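Local structure of putative hydrolase (Chromobacterium violaceum, 3MCW) at residues L17-W29 with T68-V82. The protein is probably a hydrolase of the isochorismatase family, related in sequence to nicotinamidases, whose actual substrate is not established. Sequence-based numbering, arbitrary orientation. Where two conformers were deposited one is given.
Sequences LIDMQQAVDDPSW and TYRPGQPGHAFKPEV. With EDO (1,2-ethanediol), chain I.
T68 meets W29 at the rim of the indole: its OG1 lies near the ring plane and accepts a weak hydrogen bond from W29 NE1 at 3.3 Å, an N-H that also bonds weakly to A23 O, while its methyl CG2 rests on the CB of D26. The next side chain, Y69, turns a face to A23, whose CB stands 3.7 Å from the ring centroid and only 7° off the normal, a CH-pi contact. At the far end of this ring the hydroxyl shares a hydrogen bond of 2.7 Å with O1 of a 1,2-ethanediol, probably from the crystallisation liquor, which also lies over one face of W29. A water bound to D19 OD2 makes a weak bond to the same hydroxyl. D19, just beyond the C-terminal end of strand 14-18, is salt-bridged to K93, consistent with the aspartate-lysine pair of isochorismatase-like hydrolases. G75 O receives A23 N on a lone pair, and H76 O takes Q21 NE2 (3.0 Å), the donor tilted from the carbonyl plane; that amide's OE1 is held by H60 N. A77 O accepts Q22 N almost head-on (C=O...N 179°) and K79 N closes a nearly straight bond to M20 O (2.9 Å); between them F78 and Q21 form a non-hydrogen-bonded antiparallel pair, a single beta bridge. Q22 NE2 binds F78 O from above the carbonyl plane. The K79 side chain runs past V24 CG2, bending at chi4 (-77°) to bring NZ to the syn side of D25 OD1 at 2.8 Å, with E38 as second carboxylate partner. V82 CG2 packs against M20 CB, 3.5 Å away.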
loop_
_atom_site.group_PDB
_atom_site.type_symbol
_atom_site.label_atom_id
_atom_site.label_comp_id
_atom_site.label_asym_id
_atom_site.label_seq_id
_atom_site.Cartn_x
_atom_site.Cartn_y
_atom_site.Cartn_z
ATOM N N LEU A 17 8.784 1.643 -14.695
ATOM C CA LEU A 17 9.770 2.479 -13.975
ATOM C C LEU A 17 9.059 3.639 -13.310
ATOM O O LEU A 17 8.464 4.455 -13.999
ATOM C CB LEU A 17 10.844 2.982 -14.936
ATOM C CG LEU A 17 11.760 1.925 -15.525
ATOM C CD1 LEU A 17 12.766 2.572 -16.505
ATOM C CD2 LEU A 17 12.462 1.134 -14.451
ATOM N N ILE A 18 9.156 3.725 -11.990
ATOM C CA ILE A 18 8.349 4.657 -11.210
ATOM C C ILE A 18 9.126 5.866 -10.708
ATOM O O ILE A 18 10.021 5.751 -9.866
ATOM C CB ILE A 18 7.640 3.898 -10.083
ATOM C CG1 ILE A 18 6.689 2.846 -10.679
ATOM C CG2 ILE A 18 6.969 4.904 -9.095
ATOM C CD1 ILE A 18 6.104 1.931 -9.607
ATOM N N ASP A 19 8.748 7.017 -11.230
ATOM C CA ASP A 19 9.060 8.306 -10.648
ATOM C C ASP A 19 10.559 8.620 -10.510
ATOM O O ASP A 19 10.972 9.320 -9.595
ATOM C CB ASP A 19 8.369 8.497 -9.284
ATOM C CG ASP A 19 6.869 8.481 -9.341
ATOM O OD1 ASP A 19 6.270 8.427 -10.418
ATOM O OD2 ASP A 19 6.253 8.484 -8.227
HETATM N N MSE A 20 11.345 8.152 -11.464
HETATM C CA MSE A 20 12.803 8.332 -11.445
HETATM C C MSE A 20 13.150 9.698 -12.026
HETATM O O MSE A 20 13.708 9.809 -13.107
HETATM C CB MSE A 20 13.492 7.187 -12.165
HETATM C CG MSE A 20 13.414 5.910 -11.365
HETATM SE SE MSE A 20 14.511 5.933 -9.755
HETATM C CE MSE A 20 16.112 5.443 -10.877
ATOM N N GLN A 21 12.805 10.716 -11.260
ATOM C CA GLN A 21 12.891 12.121 -11.603
ATOM C C GLN A 21 13.931 12.796 -10.715
ATOM O O GLN A 21 14.261 12.336 -9.620
ATOM C CB GLN A 21 11.527 12.788 -11.496
ATOM C CG GLN A 21 10.546 12.316 -12.556
ATOM C CD GLN A 21 9.109 12.503 -12.132
ATOM O OE1 GLN A 21 8.505 11.579 -11.578
ATOM N NE2 GLN A 21 8.556 13.705 -12.365
ATOM N N GLN A 22 14.472 13.901 -11.218
ATOM C CA GLN A 22 15.575 14.572 -10.543
ATOM C C GLN A 22 15.180 15.124 -9.172
ATOM O O GLN A 22 16.042 15.308 -8.319
ATOM C CB GLN A 22 16.175 15.644 -11.436
ATOM C CG GLN A 22 16.815 15.026 -12.696
ATOM C CD GLN A 22 17.286 16.028 -13.708
ATOM O OE1 GLN A 22 17.728 17.084 -13.350
ATOM N NE2 GLN A 22 17.153 15.699 -14.987
ATOM N N ALA A 23 13.886 15.304 -8.934
ATOM C CA ALA A 23 13.339 15.716 -7.642
ATOM C C ALA A 23 13.910 14.943 -6.491
ATOM O O ALA A 23 14.148 15.516 -5.417
ATOM C CB ALA A 23 11.812 15.539 -7.634
ATOM N N VAL A 24 14.088 13.635 -6.672
ATOM C CA VAL A 24 14.457 12.792 -5.560
ATOM C C VAL A 24 15.890 12.958 -5.130
ATOM O O VAL A 24 16.258 12.409 -4.098
ATOM C CB VAL A 24 14.117 11.333 -5.792
ATOM C CG1 VAL A 24 12.620 11.134 -6.139
ATOM C CG2 VAL A 24 14.961 10.740 -6.846
ATOM N N ASP A 25 16.673 13.703 -5.913
ATOM C CA ASP A 25 18.033 14.070 -5.529
ATOM C C ASP A 25 18.081 15.223 -4.559
ATOM O O ASP A 25 19.135 15.514 -3.993
ATOM C CB ASP A 25 18.870 14.402 -6.772
ATOM C CG ASP A 25 18.972 13.257 -7.734
ATOM O OD1 ASP A 25 18.918 12.097 -7.294
ATOM O OD2 ASP A 25 19.106 13.516 -8.946
ATOM N N ASP A 26 16.962 15.889 -4.338
ATOM C CA ASP A 26 16.964 17.049 -3.464
ATOM C C ASP A 26 17.345 16.624 -2.043
ATOM O O ASP A 26 16.786 15.674 -1.518
ATOM C CB ASP A 26 15.608 17.750 -3.455
ATOM C CG ASP A 26 15.726 19.126 -2.916
ATOM O OD1 ASP A 26 15.742 19.275 -1.712
ATOM O OD2 ASP A 26 15.940 20.073 -3.707
ATOM N N PRO A 27 18.294 17.326 -1.401
ATOM C CA PRO A 27 18.712 16.902 -0.067
ATOM C C PRO A 27 17.604 16.973 0.949
ATOM O O PRO A 27 17.704 16.299 1.992
ATOM C CB PRO A 27 19.874 17.835 0.282
ATOM C CG PRO A 27 20.118 18.621 -0.855
ATOM C CD PRO A 27 19.140 18.407 -1.932
ATOM N N SER A 28 16.529 17.711 0.673
ATOM C CA SER A 28 15.329 17.819 1.528
ATOM C C SER A 28 14.682 16.472 1.832
ATOM O O SER A 28 13.962 16.331 2.825
ATOM C CB SER A 28 14.249 18.787 0.925
ATOM O OG SER A 28 13.629 18.258 -0.263
ATOM N N TRP A 29 14.854 15.495 0.941
ATOM C CA TRP A 29 14.268 14.182 1.186
ATOM C C TRP A 29 14.999 13.388 2.290
ATOM O O TRP A 29 14.481 12.381 2.763
ATOM C CB TRP A 29 14.223 13.324 -0.085
ATOM C CG TRP A 29 13.316 13.898 -1.111
ATOM C CD1 TRP A 29 13.677 14.518 -2.259
ATOM C CD2 TRP A 29 11.885 13.976 -1.043
ATOM N NE1 TRP A 29 12.562 14.947 -2.946
ATOM C CE2 TRP A 29 11.449 14.612 -2.227
ATOM C CE3 TRP A 29 10.924 13.530 -0.119
ATOM C CZ2 TRP A 29 10.098 14.843 -2.499
ATOM C CZ3 TRP A 29 9.581 13.769 -0.390
ATOM C CH2 TRP A 29 9.183 14.418 -1.576
ATOM N N THR A 68 9.177 19.393 -5.112
ATOM C CA THR A 68 10.308 19.098 -5.987
ATOM C C THR A 68 9.861 18.455 -7.312
ATOM O O THR A 68 10.639 18.413 -8.248
ATOM C CB THR A 68 11.397 18.238 -5.267
ATOM O OG1 THR A 68 10.810 17.005 -4.825
ATOM C CG2 THR A 68 12.039 18.979 -4.071
ATOM N N TYR A 69 8.637 17.906 -7.367
ATOM C CA TYR A 69 8.045 17.339 -8.606
ATOM C C TYR A 69 7.113 18.302 -9.304
ATOM O O TYR A 69 6.312 17.883 -10.156
ATOM C CB TYR A 69 7.144 16.190 -8.273
ATOM C CG TYR A 69 7.836 15.043 -7.735
ATOM C CD1 TYR A 69 8.398 14.062 -8.562
ATOM C CD2 TYR A 69 7.962 14.931 -6.375
ATOM C CE1 TYR A 69 9.008 12.964 -8.017
ATOM C CE2 TYR A 69 8.557 13.875 -5.833
ATOM C CZ TYR A 69 9.123 12.918 -6.624
ATOM O OH TYR A 69 9.695 11.862 -6.000
ATOM N N ARG A 70 7.143 19.568 -8.923
ATOM C CA ARG A 70 6.306 20.549 -9.585
ATOM C C ARG A 70 6.722 20.648 -11.048
ATOM O O ARG A 70 7.919 20.820 -11.344
ATOM C CB ARG A 70 6.387 21.931 -8.871
ATOM N N PRO A 71 5.755 20.478 -11.978
ATOM C CA PRO A 71 6.086 20.568 -13.392
ATOM C C PRO A 71 6.754 21.888 -13.773
ATOM O O PRO A 71 6.668 22.873 -13.033
ATOM C CB PRO A 71 4.723 20.425 -14.087
ATOM C CG PRO A 71 3.907 19.615 -13.149
ATOM C CD PRO A 71 4.346 20.100 -11.784
ATOM N N GLY A 72 7.449 21.885 -14.904
ATOM C CA GLY A 72 8.179 23.058 -15.366
ATOM C C GLY A 72 9.302 23.602 -14.492
ATOM O O GLY A 72 9.551 24.775 -14.517
ATOM N N GLN A 73 9.970 22.775 -13.690
ATOM C CA GLN A 73 11.285 23.146 -13.089
ATOM C C GLN A 73 12.117 21.851 -13.058
ATOM O O GLN A 73 11.575 20.801 -13.302
ATOM C CB GLN A 73 11.144 23.772 -11.684
ATOM C CG GLN A 73 10.363 22.951 -10.645
ATOM C CD GLN A 73 11.117 21.727 -10.063
ATOM O OE1 GLN A 73 12.307 21.779 -9.686
ATOM N NE2 GLN A 73 10.395 20.642 -9.941
ATOM N N PRO A 74 13.443 21.912 -12.845
ATOM C CA PRO A 74 14.333 20.756 -13.123
ATOM C C PRO A 74 14.032 19.451 -12.374
ATOM O O PRO A 74 14.284 18.356 -12.876
ATOM C CB PRO A 74 15.706 21.273 -12.712
ATOM C CG PRO A 74 15.614 22.696 -12.942
ATOM C CD PRO A 74 14.230 23.131 -12.593
ATOM N N GLY A 75 13.514 19.559 -11.170
ATOM C CA GLY A 75 13.213 18.365 -10.408
ATOM C C GLY A 75 12.187 17.490 -11.100
ATOM O O GLY A 75 12.136 16.289 -10.890
ATOM N N HIS A 76 11.345 18.073 -11.942
ATOM C CA HIS A 76 10.307 17.313 -12.611
ATOM C C HIS A 76 10.849 16.424 -13.728
ATOM O O HIS A 76 10.231 15.447 -14.092
ATOM C CB HIS A 76 9.219 18.254 -13.148
ATOM C CG HIS A 76 8.053 17.523 -13.716
ATOM N ND1 HIS A 76 7.835 17.413 -15.070
ATOM C CD2 HIS A 76 7.098 16.772 -13.110
ATOM C CE1 HIS A 76 6.756 16.678 -15.270
ATOM N NE2 HIS A 76 6.284 16.284 -14.097
ATOM N N ALA A 77 11.997 16.776 -14.291
ATOM C CA ALA A 77 12.579 16.011 -15.402
ATOM C C ALA A 77 12.998 14.623 -14.970
ATOM O O ALA A 77 13.428 14.421 -13.847
ATOM C CB ALA A 77 13.798 16.753 -15.969
ATOM N N PHE A 78 12.901 13.657 -15.881
ATOM C CA PHE A 78 13.473 12.342 -15.618
ATOM C C PHE A 78 14.979 12.435 -15.401
ATOM O O PHE A 78 15.664 13.290 -16.002
ATOM C CB PHE A 78 13.145 11.368 -16.740
ATOM C CG PHE A 78 11.734 10.855 -16.687
ATOM C CD1 PHE A 78 11.362 9.888 -15.782
ATOM C CD2 PHE A 78 10.756 11.328 -17.556
ATOM C CE1 PHE A 78 10.067 9.400 -15.733
ATOM C CE2 PHE A 78 9.472 10.841 -17.492
ATOM C CZ PHE A 78 9.126 9.882 -16.581
ATOM N N LYS A 79 15.494 11.539 -14.565
ATOM C CA LYS A 79 16.929 11.359 -14.406
ATOM C C LYS A 79 17.502 10.914 -15.757
ATOM O O LYS A 79 16.899 10.100 -16.472
ATOM C CB LYS A 79 17.211 10.293 -13.334
ATOM C CG LYS A 79 16.910 10.770 -11.942
ATOM C CD LYS A 79 16.857 9.575 -10.965
ATOM C CE LYS A 79 17.172 10.018 -9.565
ATOM N NZ LYS A 79 18.653 10.240 -9.349
ATOM N N PRO A 80 18.680 11.428 -16.118
ATOM C CA PRO A 80 19.228 11.121 -17.425
ATOM C C PRO A 80 19.477 9.620 -17.640
ATOM O O PRO A 80 19.319 9.172 -18.777
ATOM C CB PRO A 80 20.534 11.920 -17.461
ATOM C CG PRO A 80 20.799 12.294 -16.053
ATOM C CD PRO A 80 19.535 12.333 -15.331
ATOM N N GLU A 81 19.755 8.867 -16.562
ATOM C CA GLU A 81 20.033 7.440 -16.641
ATOM C C GLU A 81 18.870 6.670 -17.226
ATOM O O GLU A 81 19.047 5.578 -17.756
ATOM C CB GLU A 81 20.363 6.839 -15.262
ATOM C CG GLU A 81 21.653 7.286 -14.651
ATOM C CD GLU A 81 21.506 8.477 -13.732
ATOM O OE1 GLU A 81 20.530 9.234 -13.838
ATOM O OE2 GLU A 81 22.414 8.656 -12.907
ATOM N N VAL A 82 17.661 7.199 -17.025
ATOM C CA VAL A 82 16.435 6.503 -17.402
ATOM C C VAL A 82 15.474 7.424 -18.157
ATOM O O VAL A 82 14.266 7.244 -18.141
ATOM C CB VAL A 82 15.748 5.868 -16.179
ATOM C CG1 VAL A 82 16.611 4.680 -15.658
ATOM C CG2 VAL A 82 15.470 6.902 -15.074
HETATM C C1 EDO I . 10.146 10.590 -2.850
HETATM O O1 EDO I . 9.614 11.830 -3.328
HETATM C C2 EDO I . 9.596 10.299 -1.481
HETATM O O2 EDO I . 8.423 9.518 -1.563
HETATM O O HOH W 1 8.064 8.897 -6.285
#